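Local coordinates for YqgE/AlgH family protein (Corynebacterium diphtheriae NCTC 13129, PDB 2GS5) that is of unknown function and belongs to the UPF0301 (AlgH) family of conserved bacterial proteins, at residues V88-A100 with R108-A120. Residues are numbered along the deposited sequence; the frame is centred on the assembly and turned at random.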
ATOM      1  N   VAL A  88       0.898 -14.207  -1.552  1.00 15.58           N
ATOM      2  CA  VAL A  88       0.043 -13.147  -2.085  1.00 16.11           C
ATOM      3  C   VAL A  88      -0.886 -12.596  -0.999  1.00 16.41           C
ATOM      4  O   VAL A  88      -1.475 -13.393  -0.249  1.00 19.10           O
ATOM      5  CB  VAL A  88      -0.778 -13.682  -3.269  1.00 15.63           C
ATOM      6  CG1 VAL A  88      -1.717 -12.606  -3.822  1.00 16.14           C
ATOM      7  CG2 VAL A  88       0.154 -14.184  -4.359  1.00 15.81           C
ATOM      8  N   VAL A  89      -0.979 -11.268  -0.937  1.00 16.98           N
ATOM      9  CA  VAL A  89      -1.849 -10.484  -0.048  1.00 16.64           C
ATOM     10  C   VAL A  89      -2.916  -9.826  -0.925  1.00 16.26           C
ATOM     11  O   VAL A  89      -2.602  -9.335  -2.000  1.00 16.03           O
ATOM     12  CB  VAL A  89      -1.041  -9.311   0.651  1.00 17.01           C
ATOM     13  CG1 VAL A  89      -1.974  -8.315   1.379  1.00 18.75           C
ATOM     14  CG2 VAL A  89      -0.011  -9.854   1.593  1.00 19.60           C
ATOM     15  N   GLY A  90      -4.162  -9.789  -0.462  1.00 14.59           N
ATOM     16  CA  GLY A  90      -5.209  -8.993  -1.127  1.00 14.63           C
ATOM     17  C   GLY A  90      -5.541  -7.767  -0.295  1.00 14.30           C
ATOM     18  O   GLY A  90      -5.798  -7.888   0.905  1.00 13.64           O
ATOM     19  N   VAL A  91      -5.529  -6.599  -0.932  1.00 13.66           N
ATOM     20  CA  VAL A  91      -5.989  -5.369  -0.305  1.00 13.75           C
ATOM     21  C   VAL A  91      -7.234  -4.895  -1.058  1.00 13.91           C
ATOM     22  O   VAL A  91      -7.206  -4.735  -2.281  1.00 14.13           O
ATOM     23  CB  VAL A  91      -4.915  -4.268  -0.320  1.00 13.76           C
ATOM     24  CG1 VAL A  91      -5.432  -3.030   0.395  1.00 14.03           C
ATOM     25  CG2 VAL A  91      -3.638  -4.752   0.371  1.00 14.15           C
ATOM     26  N   GLY A  92      -8.323  -4.685  -0.329  1.00 13.79           N
ATOM     27  CA  GLY A  92      -9.575  -4.241  -0.913  1.00 13.65           C
ATOM     28  C   GLY A  92     -10.006  -2.879  -0.421  1.00 13.35           C
ATOM     29  O   GLY A  92      -9.480  -2.351   0.562  1.00 13.71           O
ATOM     30  N   VAL A  93     -10.975  -2.322  -1.139  1.00 13.23           N
ATOM     31  CA  VAL A  93     -11.700  -1.129  -0.746  1.00 12.75           C
ATOM     32  C   VAL A  93     -13.139  -1.577  -0.477  1.00 12.50           C
ATOM     33  O   VAL A  93     -13.782  -2.143  -1.357  1.00 12.57           O
ATOM     34  CB  VAL A  93     -11.665  -0.067  -1.867  1.00 12.68           C
ATOM     35  CG1 VAL A  93     -12.487   1.179  -1.491  1.00 14.15           C
ATOM     36  CG2 VAL A  93     -10.202   0.289  -2.239  1.00 13.65           C
ATOM     37  N   THR A  94     -13.629  -1.382   0.745  1.00 12.26           N
ATOM     38  CA  THR A  94     -14.974  -1.858   1.083  1.00 12.09           C
ATOM     39  C   THR A  94     -16.042  -1.115   0.283  1.00 11.25           C
ATOM     40  O   THR A  94     -15.919   0.083   0.017  1.00 11.31           O
ATOM     41  CB  THR A  94     -15.289  -1.719   2.591  1.00 12.44           C
ATOM     42  OG1 THR A  94     -15.198  -0.348   2.978  1.00 13.78           O
ATOM     43  CG2 THR A  94     -14.329  -2.556   3.442  1.00 14.17           C
ATOM     44  N   ALA A  95     -17.075  -1.859  -0.099  1.00 10.62           N
ATOM     45  CA  ALA A  95     -18.223  -1.315  -0.797  1.00 10.06           C
ATOM     46  C   ALA A  95     -19.139  -0.565   0.153  1.00  9.60           C
ATOM     47  O   ALA A  95     -19.071  -0.715   1.372  1.00  9.35           O
ATOM     48  CB  ALA A  95     -19.000  -2.444  -1.479  1.00 10.36           C
ATOM     49  N   GLN A  96     -20.055   0.206  -0.412  1.00  8.91           N
ATOM     50  CA  GLN A  96     -21.066   0.858   0.400  1.00  8.53           C
ATOM     51  C   GLN A  96     -21.775  -0.201   1.240  1.00  8.49           C
ATOM     52  O   GLN A  96     -22.070  -1.303   0.759  1.00  8.93           O
ATOM     53  CB  GLN A  96     -22.098   1.595  -0.455  1.00  8.77           C
ATOM     54  CG  GLN A  96     -21.527   2.649  -1.404  1.00  9.18           C
ATOM     55  CD  GLN A  96     -20.842   3.826  -0.713  1.00 11.69           C
ATOM     56  OE1 GLN A  96     -21.286   4.316   0.332  1.00 11.52           O
ATOM     57  NE2 GLN A  96     -19.776   4.308  -1.320  1.00 10.57           N
ATOM     58  N   GLY A  97     -22.000   0.116   2.510  1.00  8.28           N
ATOM     59  CA  GLY A  97     -22.741  -0.754   3.415  1.00  8.77           C
ATOM     60  C   GLY A  97     -21.906  -1.649   4.312  1.00  8.92           C
ATOM     61  O   GLY A  97     -22.410  -2.162   5.316  1.00  8.95           O
ATOM     62  N   VAL A  98     -20.634  -1.824   3.971  1.00  9.40           N
ATOM     63  CA  VAL A  98     -19.791  -2.819   4.621  1.00 10.30           C
ATOM     64  C   VAL A  98     -19.054  -2.247   5.826  1.00 11.50           C
ATOM     65  O   VAL A  98     -18.463  -1.164   5.752  1.00 11.96           O
ATOM     66  CB  VAL A  98     -18.770  -3.386   3.630  1.00 10.14           C
ATOM     67  CG1 VAL A  98     -17.825  -4.356   4.317  1.00 11.02           C
ATOM     68  CG2 VAL A  98     -19.487  -4.061   2.479  1.00 11.32           C
ATOM     69  N   ASP A  99     -19.122  -2.989   6.929  1.00 13.01           N
ATOM     70  CA  ASP A  99     -18.308  -2.738   8.116  1.00 13.79           C
ATOM     71  C   ASP A  99     -17.442  -3.974   8.293  1.00 14.30           C
ATOM     72  O   ASP A  99     -17.943  -5.056   8.588  1.00 14.04           O
ATOM     73  CB  ASP A  99     -19.179  -2.505   9.349  1.00 14.02           C
ATOM     74  CG  ASP A  99     -18.366  -2.320  10.628  1.00 13.84           C
ATOM     75  OD1 ASP A  99     -17.122  -2.398  10.578  1.00 16.84           O
ATOM     76  OD2 ASP A  99     -18.989  -2.100  11.680  1.00 16.52           O
ATOM     77  N   ALA A 100     -16.142  -3.802   8.098  1.00 15.72           N
ATOM     78  CA  ALA A 100     -15.207  -4.914   8.115  1.00 16.51           C
ATOM     79  C   ALA A 100     -15.130  -5.614   9.468  1.00 17.18           C
ATOM     80  O   ALA A 100     -14.753  -6.782   9.533  1.00 16.91           O
ATOM     81  CB  ALA A 100     -13.822  -4.444   7.686  1.00 17.00           C
ATOM     82  N   ARG A 108      -9.975  -4.674   8.701  1.00 17.67           N
ATOM     83  CA  ARG A 108      -9.859  -3.234   8.543  1.00 18.19           C
ATOM     84  C   ARG A 108      -8.413  -2.796   8.739  1.00 17.60           C
ATOM     85  O   ARG A 108      -7.772  -3.193   9.704  1.00 18.25           O
ATOM     86  CB  ARG A 108     -10.752  -2.517   9.566  1.00 18.16           C
ATOM     87  CG  ARG A 108     -10.641  -1.000   9.586  1.00 19.44           C
ATOM     88  CD  ARG A 108     -11.479  -0.400  10.717  1.00 21.75           C
ATOM     89  NE  ARG A 108     -10.955   0.886  11.177  1.00 25.52           N
ATOM     90  CZ  ARG A 108      -9.851   1.039  11.915  1.00 27.42           C
ATOM     91  NH1 ARG A 108      -9.463   2.257  12.279  1.00 27.41           N
ATOM     92  NH2 ARG A 108      -9.123  -0.011  12.291  1.00 29.87           N
ATOM     93  N   LEU A 109      -7.920  -1.992   7.812  1.00 17.19           N
ATOM     94  CA  LEU A 109      -6.653  -1.309   7.971  1.00 17.03           C
ATOM     95  C   LEU A 109      -6.975   0.080   8.515  1.00 17.21           C
ATOM     96  O   LEU A 109      -6.763   0.348   9.698  1.00 17.94           O
ATOM     97  CB  LEU A 109      -5.904  -1.267   6.641  1.00 16.80           C
ATOM     98  CG  LEU A 109      -5.518  -2.651   6.099  1.00 15.65           C
ATOM     99  CD1 LEU A 109      -4.849  -2.493   4.755  1.00 15.95           C
ATOM    100  CD2 LEU A 109      -4.597  -3.406   7.062  1.00 16.96           C
ATOM    101  N   ALA A 110      -7.534   0.936   7.665  1.00 17.09           N
ATOM    102  CA  ALA A 110      -8.070   2.223   8.081  1.00 17.09           C
ATOM    103  C   ALA A 110      -9.110   2.624   7.050  1.00 17.28           C
ATOM    104  O   ALA A 110      -9.004   2.257   5.875  1.00 16.93           O
ATOM    105  CB  ALA A 110      -6.962   3.280   8.181  1.00 17.13           C
ATOM    106  N   ASN A 111     -10.125   3.368   7.488  1.00 17.43           N
ATOM    107  CA  ASN A 111     -11.164   3.856   6.590  1.00 17.55           C
ATOM    108  C   ASN A 111     -11.777   2.688   5.803  1.00 17.17           C
ATOM    109  O   ASN A 111     -12.250   1.746   6.423  1.00 17.45           O
ATOM    110  CB  ASN A 111     -10.608   4.975   5.708  1.00 18.18           C
ATOM    111  CG  ASN A 111     -10.051   6.136   6.522  1.00 19.85           C
ATOM    112  OD1 ASN A 111     -10.662   6.570   7.500  1.00 22.30           O
ATOM    113  ND2 ASN A 111      -8.884   6.638   6.126  1.00 23.00           N
ATOM    114  N   ARG A 112     -11.760   2.732   4.469  1.00 16.78           N
ATOM    115  CA  ARG A 112     -12.355   1.665   3.651  1.00 16.62           C
ATOM    116  C   ARG A 112     -11.353   0.601   3.209  1.00 16.14           C
ATOM    117  O   ARG A 112     -11.715  -0.355   2.527  1.00 15.41           O
ATOM    118  CB  ARG A 112     -13.054   2.252   2.426  1.00 16.76           C
ATOM    119  CG  ARG A 112     -14.312   3.009   2.749  1.00 17.04           C
ATOM    120  CD  ARG A 112     -15.111   3.344   1.506  1.00 17.75           C
ATOM    121  NE  ARG A 112     -16.436   3.840   1.875  1.00 18.38           N
ATOM    122  CZ  ARG A 112     -17.475   3.065   2.190  1.00 18.34           C
ATOM    123  NH1 ARG A 112     -17.381   1.749   2.158  1.00 18.92           N
ATOM    124  NH2 ARG A 112     -18.627   3.608   2.544  1.00 17.40           N
ATOM    125  N   LEU A 113     -10.093   0.747   3.604  1.00 15.74           N
ATOM    126  CA  LEU A 113      -9.078  -0.197   3.179  1.00 16.04           C
ATOM    127  C   LEU A 113      -9.117  -1.418   4.070  1.00 15.47           C
ATOM    128  O   LEU A 113      -9.171  -1.296   5.290  1.00 15.84           O
ATOM    129  CB  LEU A 113      -7.694   0.448   3.225  1.00 16.41           C
ATOM    130  CG  LEU A 113      -7.535   1.676   2.340  1.00 18.12           C
ATOM    131  CD1 LEU A 113      -6.118   2.231   2.459  1.00 19.50           C
ATOM    132  CD2 LEU A 113      -7.869   1.361   0.894  1.00 19.58           C
ATOM    133  N   VAL A 114      -9.081  -2.594   3.451  1.00 15.29           N
ATOM    134  CA  VAL A 114      -9.122  -3.854   4.164  1.00 15.36           C
ATOM    135  C   VAL A 114      -8.132  -4.844   3.574  1.00 15.47           C
ATOM    136  O   VAL A 114      -7.790  -4.765   2.402  1.00 15.23           O
ATOM    137  CB  VAL A 114     -10.530  -4.514   4.086  1.00 14.70           C
ATOM    138  CG1 VAL A 114     -11.530  -3.754   4.934  1.00 14.47           C
ATOM    139  CG2 VAL A 114     -11.002  -4.638   2.626  1.00 15.17           C
HETATM  140  N   MSE A 115      -7.654  -5.760   4.408  1.00 16.48           N
HETATM  141  CA  MSE A 115      -6.974  -6.952   3.909  1.00 18.41           C
HETATM  142  C   MSE A 115      -8.036  -8.036   3.688  1.00 17.02           C
HETATM  143  O   MSE A 115      -8.830  -8.321   4.585  1.00 16.76           O
HETATM  144  CB  MSE A 115      -5.888  -7.415   4.895  1.00 19.02           C
HETATM  145  CG  MSE A 115      -4.486  -6.832   4.674  1.00 21.65           C
HETATM  146 SE   MSE A 115      -3.277  -8.012   5.634  1.00 27.60          SE
HETATM  147  CE  MSE A 115      -4.133  -8.027   7.395  1.00 24.90           C
ATOM    148  N   VAL A 116      -8.051  -8.627   2.493  1.00 15.89           N
ATOM    149  CA  VAL A 116      -9.030  -9.648   2.129  1.00 15.79           C
ATOM    150  C   VAL A 116      -8.410 -11.012   2.364  1.00 15.60           C
ATOM    151  O   VAL A 116      -7.314 -11.290   1.878  1.00 15.60           O
ATOM    152  CB  VAL A 116      -9.430  -9.540   0.644  1.00 15.45           C
ATOM    153  CG1 VAL A 116     -10.457 -10.604   0.276  1.00 15.13           C
ATOM    154  CG2 VAL A 116      -9.968  -8.141   0.334  1.00 15.01           C
ATOM    155  N   ASN A 117      -9.096 -11.852   3.128  1.00 15.23           N
ATOM    156  CA  ASN A 117      -8.653 -13.211   3.321  1.00 15.43           C
ATOM    157  C   ASN A 117      -8.875 -13.996   2.042  1.00 15.22           C
ATOM    158  O   ASN A 117     -10.016 -14.222   1.642  1.00 15.32           O
ATOM    159  CB  ASN A 117      -9.411 -13.857   4.482  1.00 15.66           C
ATOM    160  CG  ASN A 117      -8.810 -15.165   4.908  1.00 16.93           C
ATOM    161  OD1 ASN A 117      -8.482 -16.022   4.079  1.00 16.18           O
ATOM    162  ND2 ASN A 117      -8.666 -15.341   6.220  1.00 19.33           N
ATOM    163  N   LEU A 118      -7.784 -14.408   1.388  1.00 14.90           N
ATOM    164  CA  LEU A 118      -7.892 -15.055   0.071  1.00 15.05           C
ATOM    165  C   LEU A 118      -8.378 -16.502   0.149  1.00 15.07           C
ATOM    166  O   LEU A 118      -8.557 -17.154  -0.875  1.00 14.90           O
ATOM    167  CB  LEU A 118      -6.572 -14.954  -0.700  1.00 15.08           C
ATOM    168  CG  LEU A 118      -6.151 -13.525  -1.052  1.00 14.80           C
ATOM    169  CD1 LEU A 118      -4.806 -13.494  -1.790  1.00 14.72           C
ATOM    170  CD2 LEU A 118      -7.227 -12.793  -1.848  1.00 14.56           C
ATOM    171  N   GLY A 119      -8.588 -17.000   1.368  1.00 15.13           N
ATOM    172  CA  GLY A 119      -9.293 -18.258   1.581  1.00 15.74           C
ATOM    173  C   GLY A 119     -10.808 -18.127   1.537  1.00 16.39           C
ATOM    174  O   GLY A 119     -11.521 -19.137   1.547  1.00 17.16           O
ATOM    175  N   ALA A 120     -11.304 -16.889   1.510  1.00 16.47           N
ATOM    176  CA  ALA A 120     -12.733 -16.635   1.381  1.00 16.55           C
ATOM    177  C   ALA A 120     -13.243 -17.093   0.017  1.00 17.12           C
ATOM    178  O   ALA A 120     -12.469 -17.297  -0.926  1.00 17.34           O
ATOM    179  CB  ALA A 120     -13.040 -15.143   1.589  1.00 17.27           C
TER
HETATM  180  O   HOH W   1      -4.674 -11.377   2.030  1.00 14.20           O
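Arg112 reaches across to the end of strand 88-94 with its chain extended from CG to NE, crossing the Thr94 side chain at about a right angle. Its NH1 makes three weak, bent hydrogen bonds, to Thr94 O, Thr94 OG1 and, near the guanidinium plane, Ala95 O. Gln96 NE2 lies 4.0 Å above one face of the Arg112 guanidinium, offset toward its rim, the amide and guanidinium planes 48° apart. A chi1 of 60° sets Thr94 OG1 between backbone N and carbonyl carbon and CG2 anti to that carbon, tight against Val114 CG1 at 3.4 Å. Ala100 CB meets the same Val114 methyl at 3.6 Å, while Val114 CG2 lies over the peptide of Gly92. On the other face of the sheet Val93 and Leu113 run side by side, CG2 to CD2, next to helix 162-166. Paired bonds join Gly92 and Val114, and Thr94 N donates to Arg112 O at 2.8 Å. Val116 N still donates to Gly90 O at 2.9 Å, but a water bridges Gly90 N and Val116 O; beyond it Leu118 CD1 touches Val88 CG1, the side chains crossing at about a right angle. Strands 88-94 and 113-116 form a twisted antiparallel pair within the mixed sheet of this AlgH-family protein.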